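Side-chain contact in copper homeostasis operon regulatory protein (Thermus thermophilus, PDB 3AAI), which probably binds operator DNA and represses transcription of a copper homeostasis operon until metal binding relieves the repression: residues S22-G25 / H26-I30. Residues are numbered along the deposited sequence; the frame is centred on the assembly and turned at random.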
ATOM      1  N   SER A  22     -21.949   5.525   4.129  1.00 27.95           N
ATOM      2  CA  SER A  22     -21.964   5.535   2.670  1.00 34.99           C
ATOM      3  C   SER A  22     -21.029   4.448   2.154  1.00 33.40           C
ATOM      4  O   SER A  22     -21.363   3.718   1.222  1.00 36.63           O
ATOM      5  CB  SER A  22     -21.516   6.895   2.132  1.00 35.53           C
ATOM      6  OG  SER A  22     -22.423   7.910   2.514  1.00 41.60           O
ATOM      7  N   ALA A  23     -19.855   4.338   2.768  1.00 34.31           N
ATOM      8  CA  ALA A  23     -18.891   3.322   2.363  1.00 31.81           C
ATOM      9  C   ALA A  23     -19.568   1.955   2.430  1.00 31.35           C
ATOM     10  O   ALA A  23     -19.434   1.140   1.515  1.00 33.59           O
ATOM     11  CB  ALA A  23     -17.671   3.362   3.278  1.00 32.61           C
ATOM     12  N   LYS A  24     -20.301   1.708   3.513  1.00 28.44           N
ATOM     13  CA  LYS A  24     -21.007   0.437   3.678  1.00 32.15           C
ATOM     14  C   LYS A  24     -22.060   0.269   2.573  1.00 31.24           C
ATOM     15  O   LYS A  24     -22.230  -0.817   2.017  1.00 27.59           O
ATOM     16  CB  LYS A  24     -21.676   0.376   5.054  1.00 38.13           C
ATOM     17  CG  LYS A  24     -22.720  -0.718   5.182  1.00 45.13           C
ATOM     18  CD  LYS A  24     -23.512  -0.570   6.462  1.00 51.48           C
ATOM     19  CE  LYS A  24     -24.846  -1.281   6.366  1.00 60.08           C
ATOM     20  NZ  LYS A  24     -25.725  -0.659   5.338  1.00 63.60           N
ATOM     21  N   GLY A  25     -22.772   1.346   2.262  1.00 27.43           N
ATOM     22  CA  GLY A  25     -23.760   1.280   1.194  1.00 34.64           C
ATOM     23  C   GLY A  25     -23.072   0.926  -0.122  1.00 30.83           C
ATOM     24  O   GLY A  25     -23.592   0.149  -0.920  1.00 32.53           O
ATOM     25  N   HIS A  26     -21.894   1.501  -0.346  1.00 27.60           N
ATOM     26  CA  HIS A  26     -21.111   1.234  -1.556  1.00 29.68           C
ATOM     27  C   HIS A  26     -20.695  -0.239  -1.554  1.00 31.06           C
ATOM     28  O   HIS A  26     -20.761  -0.928  -2.577  1.00 28.94           O
ATOM     29  CB  HIS A  26     -19.862   2.125  -1.567  1.00 31.41           C
ATOM     30  CG  HIS A  26     -19.190   2.227  -2.902  1.00 26.77           C
ATOM     31  ND1 HIS A  26     -18.242   3.189  -3.183  1.00 32.32           N
ATOM     32  CD2 HIS A  26     -19.323   1.491  -4.032  1.00 31.34           C
ATOM     33  CE1 HIS A  26     -17.821   3.040  -4.427  1.00 26.32           C
ATOM     34  NE2 HIS A  26     -18.461   2.017  -4.963  1.00 29.12           N
ATOM     35  N   LEU A  27     -20.281  -0.725  -0.389  1.00 29.30           N
ATOM     36  CA  LEU A  27     -19.850  -2.109  -0.251  1.00 31.77           C
ATOM     37  C   LEU A  27     -20.963  -3.081  -0.642  1.00 29.27           C
ATOM     38  O   LEU A  27     -20.706  -4.103  -1.285  1.00 29.46           O
ATOM     39  CB  LEU A  27     -19.391  -2.369   1.191  1.00 32.52           C
ATOM     40  CG  LEU A  27     -18.451  -3.553   1.432  1.00 46.87           C
ATOM     41  CD1 LEU A  27     -17.315  -3.525   0.411  1.00 44.93           C
ATOM     42  CD2 LEU A  27     -17.888  -3.473   2.864  1.00 44.07           C
ATOM     43  N   GLU A  28     -22.201  -2.769  -0.266  1.00 25.88           N
ATOM     44  CA  GLU A  28     -23.325  -3.634  -0.618  1.00 33.19           C
ATOM     45  C   GLU A  28     -23.543  -3.644  -2.128  1.00 31.78           C
ATOM     46  O   GLU A  28     -24.064  -4.612  -2.686  1.00 29.71           O
ATOM     47  CB  GLU A  28     -24.609  -3.173   0.073  1.00 38.47           C
ATOM     48  CG  GLU A  28     -24.540  -3.224   1.574  1.00 48.01           C
ATOM     49  CD  GLU A  28     -25.892  -3.018   2.217  1.00 52.04           C
ATOM     50  OE1 GLU A  28     -26.814  -3.808   1.918  1.00 50.96           O
ATOM     51  OE2 GLU A  28     -26.028  -2.068   3.020  1.00 58.56           O
ATOM     52  N   GLY A  29     -23.163  -2.552  -2.785  1.00 29.74           N
ATOM     53  CA  GLY A  29     -23.303  -2.488  -4.229  1.00 29.58           C
ATOM     54  C   GLY A  29     -22.358  -3.483  -4.884  1.00 26.23           C
ATOM     55  O   GLY A  29     -22.691  -4.096  -5.895  1.00 29.93           O
ATOM     56  N   ILE A  30     -21.171  -3.648  -4.308  1.00 28.41           N
ATOM     57  CA  ILE A  30     -20.203  -4.584  -4.868  1.00 29.62           C
ATOM     58  C   ILE A  30     -20.735  -5.999  -4.650  1.00 30.53           C
ATOM     59  O   ILE A  30     -20.556  -6.894  -5.486  1.00 31.51           O
ATOM     60  CB  ILE A  30     -18.821  -4.421  -4.202  1.00 28.42           C
ATOM     61  CG1 ILE A  30     -18.337  -2.975  -4.382  1.00 28.90           C
ATOM     62  CG2 ILE A  30     -17.821  -5.402  -4.822  1.00 26.47           C
ATOM     63  CD1 ILE A  30     -16.941  -2.709  -3.853  1.00 29.19           C
TER
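The side chain of Lys-24 reaches along helix 10-34 to overlap the carboxylate end of Glu-28, one turn further on, as an i to i+4 salt bridge in this all-alpha, CsoR-type repressor. Lys-24 NZ lies 2.7 Å from Glu-28 OE2 and meets that oxygen nearly along its C-O axis, while CE of the same lysine lies beside this oxygen at 3.6 Å. The lysine chain runs extended from a CG anti to the backbone N (chi1 165°) and bends at its last torsion (chi4 -65°), which turns the ammonium group onto the acid. Glu-28 leans back over the preceding turn, its CG 3.4 Å from Lys-24 O. The pair is therefore joined twice, because Glu-28 N also donates to Lys-24 O at 3.0 Å. Shortening this lysine to an alanine removes the ammonium group, and the Glu-28 carboxylate would probably lose its charged mate on this helix and be freer to swing. Both side chains also pack against their counterparts on the second subunit, Lys-24 on its Glu-28 and Glu-28 on its Lys-24, so the ion pair lies where the two subunits meet.

Leu-27 faces the same second subunit, packing on its Leu-55, whereas His-26 turns to helix 41-69 of its own chain, resting on Ala-50 and Val-51 and hydrogen-bonding Gln-47 OE1 through NE2. Beneath them the alpha-helical ladder continues, with Leu-27 N bonded to Ala-23 O at 2.8 Å. Further along, the bond from Gly-29 N to Gly-25 O is weak, stretched to 3.3 Å with an N-H...O angle of 138°.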